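Local coordinates for linoleate 11-lipoxygenase (Gaeumannomyces graminis, PDB 5FX8), which uses a manganese cofactor to oxygenate linoleic and alpha-linolenic acids to 11S- and 13R-hydroperoxy fatty acids, the 11S product then being converted to 13R, at residues 169-174 against 392-397; 159-163 against 600-604; 46-50 against 559-564; 307-312 against 433-437. One frame throughout, in Å; residues are numbered along the deposited sequence.

Contact 1: residues 169-174 against 392-397; sequences LSSNPY and LPHFPF
Leu-169 and Pro-173 each set an aliphatic carbon over the face of a phenylalanine ring, in two CH-pi contacts. Leu-169 CD2 sits nearly on the normal of the Phe-395 ring, 3.8 Å from its centroid, and the same methyl reaches Leu-392 CD1 at 3.8 Å. Farther along, Pro-173 CG stands 3.5 Å from the centroid of the Phe-397 ring. A proline suits this place because its compact ring can meet an aromatic face with one carbon. Phe-397 turns its ring toward Pro-173 because CG lies opposite the backbone N (chi1 163°). Tyr-174 meets the far end of that ring, its OH 3.4 Å from Phe-397 CZ; the two ring planes meet obliquely, at 69°.

The polar link is a single backbone bond. Phe-397 N donates to Leu-169 O over 3.1 Å, within the carbonyl plane, and so gives a partner to an N-H in the first turn of helix 396-420. That oxygen also lies in the plane of the Phe-395 ring, at its edge. Phe-395 is the N-cap residue, and Pro-396 suits the next place because it has no N-H to satisfy. In the other segment Asn-172 OD1 accepts from Tyr-174 N, an Asx turn that brackets Pro-173.

The loop between helix 161-166 and strand 177-178 is thus laid against the start of helix 396-420. Helices 374-380 and 460-481 pack beside it, and the Tyr-174 side chain is about 8 Å from those of the manganese ligands His-290 and His-478.

Contact 2: residues 159-163 against 600-604; sequences TSDLL and MPFVW
Ser-160 OG accepts from Leu-163 N over 3.1 Å, and Pro-601 CG packs against the same oxygen at 3.6 Å. The bond, with an N-H...O angle of 165°, caps the N terminus of helix 161-166, where the first backbone N-H groups have no carbonyl of an earlier turn to pair with. Serine suits an N-cap because its short side chain can fold back over those groups; here OG lies opposite its own backbone N (chi1 157°).

Pro-601 fits against this capped end. Its ring is touched by Leu-162, whose CD2 comes to 3.9 Å from Pro-601 CD, and by Leu-163, whose CB is 3.8 Å from Pro-601 CG. The branch of Leu-163 then continues past the proline to Phe-602, with its CG 3.7 Å from Phe-602 CD1. Those two side chains cross at about a right angle. Phe-602 has its ring between the backbone N and the carbonyl carbon (chi1 67°), a rotamer that turns the ring across the end of Leu-163.

The 600-604 segment belongs to the C-terminal loop after helix 566-587. Pro-601 O takes a hydrogen bond from Asn-157, a glycosylated residue, and a sugar of the nearby glycan touches the proline ring.

No hydrogen bond joins the two segments. The capping bond lies within 159-163, and the contact between the segments is apolar, made by the fit of proline, leucine and phenylalanine surfaces.

Contact 3: residues 46-50 against 559-564; sequences QYTLP and DLLAGN
The ring of Tyr-47 is met at its edge, near its plane, by the carbonyl oxygens of Asp-559 and Gly-563, the first lying 3.8 Å from Tyr-47 CE2. The amide of Asn-564 runs almost parallel to the ring, with planes 8° apart, but approaches it obliquely; OD1 comes to 3.8 Å from Tyr-47 CB. The setting is the C-terminal end of the short helix 558-563, where a carbonyl of the last turn accepts a backbone N-H from the N-terminal loop of the modelled lipoxygenase chain.

Gly-563 suits this crossing because nothing projects from its CA, and the aromatic edge can therefore come directly against the helix backbone. Its carbonyl, at the end of the helix, takes up a partner from the loop: Tyr-47 N donates to Gly-563 O over 2.8 Å, with an N-H...O angle of 161°. Gln-46 adds aliphatic cover, its CB 3.7 Å from Gly-563 CA.

Tyrosine suits the place as a long flat group whose edge lies along the helix end. The ring swings toward the helix with CG opposite the carbonyl carbon (chi1 -70°), which carries OH to 4.0 Å from Leu-560 CD2. Pro-313, at the start of helix 313-321, also touches both Tyr-47 and Asn-564. The amide of Asn-564 is steadied from its own segment, where ND2 donates to Leu-560 O over 3.1 Å.

Contact 4: residues 307-312 against 433-437; sequences TLSDRH and DYELQ. With NAG (2-acetamido-2-deoxy-beta-D-glucopyranose), chain E.
His-312 and Asp-433 approach from opposite directions, and His-312 NE2 donates to Asp-433 OD2 over 2.7 Å at an N-H...O angle of 157°. The imidazole is carried across by a torsion that sets CG opposite the backbone N (chi1 -162°), and the ring and carboxylate are nearly coplanar, 23° apart. OD2 accepts through its syn lone pair, on the side of OD1, and also pairs with Tyr-420 OH. At the other ring nitrogen, ND1 accepts from Val-314 N, so a neutral ring protonated on NE2 is the likely form.

Glu-435 passes His-312 in the opposite direction. Its chain is extended beyond CG, long enough to bring its carboxylate to Ser-309, and OE1 takes a weak bond from Ser-309 N at 3.2 Å. The same OE1 lies at the edge of the imidazole, 3.1 Å from His-312 CD2, while OE2 makes a salt bridge to Arg-59.

Two N-caps meet here: His-312 caps helix 313-321 through ND1, and Asp-433 caps helix 434-444, where OD1 accepts from Leu-436 N over 2.9 Å, met from above the carboxylate plane. A type I turn from Ser-309 to His-312 leads into helix 313-321, with Ser-309 OG accepting from Arg-311 N in an ST turn.

Leu-308 adds apolar cover, its CD2 3.4 Å from Glu-435 O and over one face of the imidazole, toward the rim. Tyr-434, with its ring in the crowded position between backbone N and carbonyl carbon, lays a face against a sugar of the glycan near glycosylated Asn-60; CD1 is 3.6 Å from C5 of the NAG.

The modelled chain starts within contact 3, whose 46-50 segment meets 559-564, closing a loop of about 500 residues and tying the N-terminal loop to helix 558-563. Contact 2 opens at 159-163 and is completed at 600-604, joining helix 161-166 to the C-terminal loop, so these two long loops cross. Contact 1, from 169-174 to the start of helix 396-420, and contact 4, from the loop before helix 313-321 to helix 434-444, lie within both, and they cross each other. In space they form two pairs. Contacts 1 and 2, with centres 12 Å apart, meet through Met-600 and Trp-604. Contacts 3 and 4, with centres 13 Å apart, share a probable hydrogen bond linking Thr-48 and Arg-311.

Contact 1: residues 169-174 against 392-397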
# COMPACT_ATOMS: atom_id res chain seq x y z
N LEU A 169 17.58 9.64 -3.46
CA LEU A 169 16.96 10.25 -4.63
C LEU A 169 15.91 9.31 -5.25
O LEU A 169 15.47 9.54 -6.37
CB LEU A 169 18.02 10.64 -5.66
CG LEU A 169 19.03 11.71 -5.21
CD1 LEU A 169 20.24 11.78 -6.11
CD2 LEU A 169 18.44 13.09 -5.12
N SER A 170 15.50 8.27 -4.53
CA SER A 170 14.52 7.35 -5.09
C SER A 170 13.61 6.76 -4.02
O SER A 170 12.47 7.20 -3.87
CB SER A 170 15.24 6.24 -5.85
OG SER A 170 16.18 5.61 -5.04
N SER A 171 14.10 5.77 -3.27
CA SER A 171 13.30 5.11 -2.24
C SER A 171 12.69 6.09 -1.25
O SER A 171 11.52 5.96 -0.89
CB SER A 171 14.15 4.13 -1.48
OG SER A 171 14.72 3.28 -2.41
N ASN A 172 13.49 7.00 -0.70
CA ASN A 172 13.01 8.03 0.22
C ASN A 172 13.63 9.33 -0.23
O ASN A 172 14.72 9.70 0.23
CB ASN A 172 13.37 7.76 1.67
CG ASN A 172 13.00 8.94 2.58
OD1 ASN A 172 12.34 9.89 2.13
ND2 ASN A 172 13.40 8.87 3.85
N PRO A 173 12.96 10.06 -1.10
CA PRO A 173 13.53 11.29 -1.67
C PRO A 173 13.09 12.56 -0.96
O PRO A 173 13.35 13.65 -1.46
CB PRO A 173 12.96 11.26 -3.09
CG PRO A 173 11.60 10.66 -2.87
CD PRO A 173 11.79 9.59 -1.86
N TYR A 174 12.40 12.44 0.15
CA TYR A 174 11.76 13.56 0.78
C TYR A 174 12.58 14.17 1.90
O TYR A 174 12.08 15.08 2.56
CB TYR A 174 10.40 13.12 1.28
CG TYR A 174 9.42 12.95 0.19
CD1 TYR A 174 8.97 14.04 -0.53
CD2 TYR A 174 8.93 11.71 -0.14
CE1 TYR A 174 8.10 13.91 -1.49
CE2 TYR A 174 8.03 11.58 -1.12
CZ TYR A 174 7.62 12.69 -1.78
OH TYR A 174 6.72 12.60 -2.77
N LEU A 392 22.15 17.58 -10.46
CA LEU A 392 22.20 16.16 -10.21
C LEU A 392 22.04 15.39 -11.51
O LEU A 392 21.02 15.54 -12.18
CB LEU A 392 21.09 15.75 -9.24
CG LEU A 392 21.18 16.32 -7.85
CD1 LEU A 392 19.92 16.03 -7.08
CD2 LEU A 392 22.36 15.69 -7.20
N PRO A 393 22.99 14.54 -11.89
CA PRO A 393 22.83 13.79 -13.14
C PRO A 393 21.68 12.79 -13.13
O PRO A 393 21.17 12.46 -14.20
CB PRO A 393 24.19 13.11 -13.32
CG PRO A 393 24.90 13.25 -12.05
CD PRO A 393 24.37 14.45 -11.37
N HIS A 394 21.23 12.31 -11.97
CA HIS A 394 20.21 11.26 -11.93
C HIS A 394 19.36 11.46 -10.69
O HIS A 394 19.87 11.45 -9.57
CB HIS A 394 20.84 9.88 -11.89
CG HIS A 394 21.61 9.54 -13.12
ND1 HIS A 394 20.99 9.22 -14.31
CD2 HIS A 394 22.94 9.46 -13.35
CE1 HIS A 394 21.91 8.97 -15.23
NE2 HIS A 394 23.10 9.11 -14.67
N PHE A 395 18.06 11.63 -10.90
CA PHE A 395 17.09 11.81 -9.83
C PHE A 395 15.88 10.96 -10.21
O PHE A 395 14.89 11.47 -10.74
CB PHE A 395 16.74 13.29 -9.65
CG PHE A 395 16.04 13.62 -8.37
CD1 PHE A 395 15.52 12.64 -7.56
CD2 PHE A 395 15.89 14.94 -8.00
CE1 PHE A 395 14.87 12.96 -6.42
CE2 PHE A 395 15.24 15.26 -6.85
CZ PHE A 395 14.73 14.29 -6.06
N PRO A 396 15.96 9.65 -9.99
CA PRO A 396 14.92 8.76 -10.52
C PRO A 396 13.54 9.05 -9.98
O PRO A 396 12.56 8.96 -10.73
CB PRO A 396 15.42 7.37 -10.12
CG PRO A 396 16.82 7.52 -10.01
CD PRO A 396 17.09 8.88 -9.47
N PHE A 397 13.42 9.44 -8.71
CA PHE A 397 12.11 9.82 -8.21
C PHE A 397 11.56 11.01 -8.97
O PHE A 397 10.40 11.01 -9.34
CB PHE A 397 12.18 10.12 -6.73
CG PHE A 397 11.03 10.89 -6.23
CD1 PHE A 397 9.85 10.26 -5.89
CD2 PHE A 397 11.11 12.25 -6.09
CE1 PHE A 397 8.81 10.96 -5.44
CE2 PHE A 397 10.05 12.95 -5.64
CZ PHE A 397 8.90 12.31 -5.31

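Contact 2: residues 159-163 against 600-604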
# COMPACT_ATOMS: atom_id res chain seq x y z
N THR A 159 26.18 -3.80 -0.57
CA THR A 159 27.27 -3.07 0.06
C THR A 159 27.71 -1.87 -0.75
O THR A 159 28.60 -1.14 -0.31
CB THR A 159 28.47 -3.97 0.28
OG1 THR A 159 28.83 -4.55 -0.98
CG2 THR A 159 28.15 -5.05 1.27
N SER A 160 27.10 -1.67 -1.91
CA SER A 160 27.51 -0.61 -2.81
C SER A 160 27.21 0.75 -2.21
O SER A 160 26.10 0.99 -1.72
CB SER A 160 26.79 -0.77 -4.14
OG SER A 160 26.75 0.45 -4.81
N ASP A 161 28.20 1.64 -2.26
CA ASP A 161 28.01 2.98 -1.73
C ASP A 161 27.11 3.78 -2.65
O ASP A 161 26.34 4.62 -2.18
CB ASP A 161 29.35 3.69 -1.55
CG ASP A 161 30.11 3.23 -0.31
OD1 ASP A 161 29.49 2.97 0.72
OD2 ASP A 161 31.36 3.14 -0.36
N LEU A 162 27.21 3.55 -3.96
CA LEU A 162 26.34 4.25 -4.89
C LEU A 162 24.89 3.89 -4.66
O LEU A 162 24.00 4.74 -4.78
CB LEU A 162 26.74 3.95 -6.33
CG LEU A 162 25.84 4.58 -7.40
CD1 LEU A 162 26.06 6.04 -7.47
CD2 LEU A 162 26.07 3.99 -8.74
N LEU A 163 24.62 2.64 -4.32
CA LEU A 163 23.26 2.27 -3.97
C LEU A 163 22.82 2.94 -2.68
O LEU A 163 21.64 3.25 -2.52
CB LEU A 163 23.14 0.76 -3.87
CG LEU A 163 21.86 0.08 -3.40
CD1 LEU A 163 21.81 -1.29 -4.00
CD2 LEU A 163 21.79 -0.04 -1.90
N MET A 600 21.68 3.61 -10.95
CA MET A 600 21.60 3.02 -9.63
C MET A 600 21.87 1.53 -9.71
O MET A 600 21.47 0.88 -10.68
CB MET A 600 20.22 3.18 -9.01
CG MET A 600 19.82 4.53 -8.61
SD MET A 600 18.22 4.50 -7.78
CE MET A 600 18.25 6.17 -7.32
N PRO A 601 22.42 0.95 -8.67
CA PRO A 601 22.67 -0.49 -8.67
C PRO A 601 21.47 -1.34 -8.30
O PRO A 601 21.64 -2.51 -7.95
CB PRO A 601 23.79 -0.64 -7.64
CG PRO A 601 24.35 0.70 -7.48
CD PRO A 601 23.22 1.63 -7.66
N PHE A 602 20.27 -0.77 -8.35
CA PHE A 602 19.04 -1.54 -8.15
C PHE A 602 17.95 -0.97 -9.03
O PHE A 602 17.99 0.18 -9.46
CB PHE A 602 18.59 -1.57 -6.68
CG PHE A 602 18.13 -0.25 -6.13
CD1 PHE A 602 19.06 0.70 -5.68
CD2 PHE A 602 16.79 0.03 -6.01
CE1 PHE A 602 18.65 1.90 -5.16
CE2 PHE A 602 16.38 1.22 -5.49
CZ PHE A 602 17.32 2.17 -5.05
N VAL A 603 16.96 -1.82 -9.30
CA VAL A 603 15.81 -1.45 -10.11
C VAL A 603 14.71 -0.96 -9.19
O VAL A 603 14.26 -1.68 -8.30
CB VAL A 603 15.32 -2.63 -10.94
CG1 VAL A 603 14.11 -2.24 -11.67
CG2 VAL A 603 16.38 -3.07 -11.90
N TRP A 604 14.25 0.26 -9.43
CA TRP A 604 13.28 0.93 -8.58
C TRP A 604 12.01 1.14 -9.40
O TRP A 604 12.08 1.62 -10.53
CB TRP A 604 13.86 2.25 -8.08
CG TRP A 604 12.98 3.02 -7.19
CD1 TRP A 604 12.70 2.75 -5.88
CD2 TRP A 604 12.25 4.20 -7.52
NE1 TRP A 604 11.84 3.68 -5.39
CE2 TRP A 604 11.54 4.59 -6.38
CE3 TRP A 604 12.13 4.97 -8.68
CZ2 TRP A 604 10.72 5.71 -6.35
CZ3 TRP A 604 11.30 6.08 -8.66
CH2 TRP A 604 10.61 6.44 -7.51

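Contact 3: residues 46-50 against 559-564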
# COMPACT_ATOMS: atom_id res chain seq x y z
N GLN A 46 -25.68 14.16 -14.37
CA GLN A 46 -25.89 13.66 -13.02
C GLN A 46 -25.01 14.42 -12.06
O GLN A 46 -25.48 14.85 -11.04
CB GLN A 46 -25.62 12.17 -12.91
CG GLN A 46 -26.21 11.53 -11.67
CD GLN A 46 -26.54 10.10 -11.93
OE1 GLN A 46 -26.10 9.55 -12.93
NE2 GLN A 46 -27.34 9.50 -11.06
N TYR A 47 -23.73 14.60 -12.39
CA TYR A 47 -22.89 15.57 -11.69
C TYR A 47 -22.95 16.91 -12.44
O TYR A 47 -22.69 16.95 -13.64
CB TYR A 47 -21.44 15.10 -11.60
CG TYR A 47 -21.20 13.94 -10.68
CD1 TYR A 47 -20.99 14.14 -9.33
CD2 TYR A 47 -21.16 12.66 -11.17
CE1 TYR A 47 -20.76 13.09 -8.50
CE2 TYR A 47 -20.94 11.61 -10.34
CZ TYR A 47 -20.73 11.83 -9.01
OH TYR A 47 -20.49 10.76 -8.18
N THR A 48 -23.27 17.98 -11.73
CA THR A 48 -23.33 19.29 -12.36
C THR A 48 -22.79 20.36 -11.41
O THR A 48 -22.69 20.16 -10.21
CB THR A 48 -24.75 19.70 -12.75
OG1 THR A 48 -25.55 19.74 -11.58
CG2 THR A 48 -25.37 18.74 -13.75
N LEU A 49 -22.48 21.51 -11.98
CA LEU A 49 -22.14 22.69 -11.22
C LEU A 49 -23.39 23.32 -10.62
O LEU A 49 -24.50 23.08 -11.09
CB LEU A 49 -21.44 23.70 -12.11
CG LEU A 49 -20.03 23.32 -12.54
CD1 LEU A 49 -19.48 24.42 -13.42
CD2 LEU A 49 -19.16 23.10 -11.33
N PRO A 50 -23.25 24.10 -9.54
CA PRO A 50 -24.42 24.78 -8.97
C PRO A 50 -24.85 25.99 -9.76
O PRO A 50 -25.99 26.43 -9.60
CB PRO A 50 -23.93 25.18 -7.58
CG PRO A 50 -22.49 25.34 -7.74
CD PRO A 50 -22.06 24.27 -8.68
N ASP A 559 -19.58 5.04 -12.06
CA ASP A 559 -20.48 6.14 -11.71
C ASP A 559 -19.91 7.48 -12.13
O ASP A 559 -20.68 8.40 -12.43
CB ASP A 559 -20.76 6.12 -10.22
CG ASP A 559 -21.36 4.80 -9.78
OD1 ASP A 559 -22.08 4.15 -10.58
OD2 ASP A 559 -21.11 4.39 -8.62
N LEU A 560 -18.59 7.63 -12.15
CA LEU A 560 -18.01 8.88 -12.58
C LEU A 560 -18.07 9.01 -14.11
O LEU A 560 -18.37 10.08 -14.64
CB LEU A 560 -16.58 9.00 -12.07
CG LEU A 560 -16.30 9.11 -10.58
CD1 LEU A 560 -14.83 9.22 -10.39
CD2 LEU A 560 -16.93 10.33 -10.05
N LEU A 561 -17.83 7.91 -14.82
CA LEU A 561 -18.02 7.91 -16.26
C LEU A 561 -19.49 8.11 -16.67
O LEU A 561 -19.76 8.67 -17.74
CB LEU A 561 -17.50 6.60 -16.83
CG LEU A 561 -16.01 6.39 -16.83
CD1 LEU A 561 -15.76 5.01 -17.28
CD2 LEU A 561 -15.41 7.37 -17.79
N ALA A 562 -20.44 7.66 -15.86
CA ALA A 562 -21.84 7.81 -16.20
C ALA A 562 -22.40 9.18 -15.83
O ALA A 562 -23.40 9.60 -16.42
CB ALA A 562 -22.66 6.73 -15.54
N GLY A 563 -21.79 9.89 -14.91
CA GLY A 563 -22.42 11.08 -14.43
C GLY A 563 -21.69 12.36 -14.73
O GLY A 563 -22.16 13.42 -14.33
N ASN A 564 -20.56 12.31 -15.44
CA ASN A 564 -19.72 13.48 -15.62
C ASN A 564 -19.72 14.11 -17.01
O ASN A 564 -19.42 15.30 -17.11
CB ASN A 564 -18.28 13.16 -15.23
CG ASN A 564 -17.97 13.56 -13.80
OD1 ASN A 564 -18.12 14.71 -13.41
ND2 ASN A 564 -17.57 12.58 -12.99

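Contact 4: residues 307-312 against 433-437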
# COMPACT_ATOMS: atom_id res chain seq x y z
N THR A 307 -18.78 21.52 1.94
CA THR A 307 -19.06 22.72 1.16
C THR A 307 -19.53 22.43 -0.26
O THR A 307 -20.40 23.13 -0.78
CB THR A 307 -17.82 23.63 1.07
OG1 THR A 307 -16.68 22.84 0.69
CG2 THR A 307 -17.56 24.38 2.35
N LEU A 308 -18.93 21.45 -0.93
CA LEU A 308 -19.38 21.03 -2.24
C LEU A 308 -20.56 20.09 -2.12
O LEU A 308 -20.62 19.26 -1.21
CB LEU A 308 -18.28 20.31 -3.01
CG LEU A 308 -16.90 20.93 -3.04
CD1 LEU A 308 -15.97 20.03 -3.77
CD2 LEU A 308 -17.02 22.23 -3.73
N SER A 309 -21.49 20.22 -3.05
CA SER A 309 -22.62 19.31 -3.09
C SER A 309 -22.13 17.91 -3.40
O SER A 309 -21.11 17.71 -4.05
CB SER A 309 -23.61 19.76 -4.16
OG SER A 309 -24.69 18.87 -4.30
N ASP A 310 -22.87 16.92 -2.93
CA ASP A 310 -22.56 15.59 -3.39
C ASP A 310 -22.67 15.46 -4.91
O ASP A 310 -22.01 14.60 -5.50
CB ASP A 310 -23.46 14.61 -2.66
CG ASP A 310 -23.06 14.40 -1.19
OD1 ASP A 310 -21.88 14.64 -0.77
OD2 ASP A 310 -23.94 13.96 -0.44
N ARG A 311 -23.44 16.32 -5.58
CA ARG A 311 -23.57 16.24 -7.04
C ARG A 311 -22.57 17.10 -7.78
O ARG A 311 -22.58 17.12 -9.00
CB ARG A 311 -24.99 16.62 -7.47
CG ARG A 311 -26.05 15.75 -6.83
CD ARG A 311 -27.45 16.02 -7.35
NE ARG A 311 -28.08 17.25 -6.86
CZ ARG A 311 -28.42 18.28 -7.62
NH1 ARG A 311 -28.18 18.26 -8.93
NH2 ARG A 311 -28.99 19.35 -7.09
N HIS A 312 -21.70 17.78 -7.08
CA HIS A 312 -20.63 18.54 -7.70
C HIS A 312 -19.57 17.61 -8.30
O HIS A 312 -19.11 16.69 -7.63
CB HIS A 312 -19.99 19.42 -6.67
CG HIS A 312 -19.20 20.54 -7.24
ND1 HIS A 312 -18.09 20.33 -8.02
CD2 HIS A 312 -19.36 21.87 -7.15
CE1 HIS A 312 -17.59 21.49 -8.38
NE2 HIS A 312 -18.35 22.44 -7.87
N ASP A 433 -18.95 29.68 -9.12
CA ASP A 433 -19.20 28.40 -8.45
C ASP A 433 -19.02 28.64 -6.95
O ASP A 433 -17.94 28.49 -6.40
CB ASP A 433 -18.25 27.33 -8.98
CG ASP A 433 -18.44 25.96 -8.35
OD1 ASP A 433 -19.09 25.86 -7.31
OD2 ASP A 433 -17.92 24.96 -8.88
N TYR A 434 -20.11 29.03 -6.29
CA TYR A 434 -20.02 29.38 -4.88
C TYR A 434 -19.65 28.17 -4.02
O TYR A 434 -19.05 28.34 -2.96
CB TYR A 434 -21.32 30.03 -4.39
CG TYR A 434 -22.55 29.18 -4.59
CD1 TYR A 434 -22.91 28.23 -3.67
CD2 TYR A 434 -23.35 29.34 -5.70
CE1 TYR A 434 -24.00 27.48 -3.85
CE2 TYR A 434 -24.43 28.59 -5.89
CZ TYR A 434 -24.76 27.66 -4.96
OH TYR A 434 -25.88 26.90 -5.18
N GLU A 435 -19.94 26.96 -4.49
CA GLU A 435 -19.50 25.78 -3.76
C GLU A 435 -17.98 25.66 -3.77
O GLU A 435 -17.38 25.43 -2.72
CB GLU A 435 -20.17 24.52 -4.32
CG GLU A 435 -21.66 24.49 -4.06
CD GLU A 435 -22.37 23.31 -4.66
OE1 GLU A 435 -21.75 22.47 -5.31
OE2 GLU A 435 -23.59 23.22 -4.50
N LEU A 436 -17.35 25.82 -4.93
CA LEU A 436 -15.89 25.77 -4.99
C LEU A 436 -15.26 26.87 -4.13
O LEU A 436 -14.31 26.62 -3.38
CB LEU A 436 -15.41 25.92 -6.42
CG LEU A 436 -13.89 25.86 -6.58
CD1 LEU A 436 -13.46 24.45 -6.45
CD2 LEU A 436 -13.59 26.35 -7.93
N GLN A 437 -15.78 28.08 -4.24
CA GLN A 437 -15.26 29.19 -3.45
C GLN A 437 -15.48 28.97 -1.97
O GLN A 437 -14.65 29.35 -1.15
CB GLN A 437 -15.91 30.50 -3.90
CG GLN A 437 -15.65 30.91 -5.35
CD GLN A 437 -14.19 30.86 -5.85
OE1 GLN A 437 -13.24 31.21 -5.16
NE2 GLN A 437 -14.02 30.45 -7.08
C1 NAG E . -27.27 28.85 -2.39
C2 NAG E . -28.20 30.01 -2.75
C3 NAG E . -27.41 31.19 -3.32
C4 NAG E . -26.26 31.56 -2.40
C5 NAG E . -25.42 30.32 -2.14
C6 NAG E . -24.28 30.56 -1.20
C7 NAG E . -30.51 29.50 -3.46
C8 NAG E . -31.38 29.07 -4.61
N2 NAG E . -29.20 29.58 -3.72
O3 NAG E . -28.27 32.30 -3.55
O4 NAG E . -25.43 32.54 -3.01
O5 NAG E . -26.24 29.32 -1.55
O6 NAG E . -24.78 30.96 0.07
O7 NAG E . -30.97 29.77 -2.36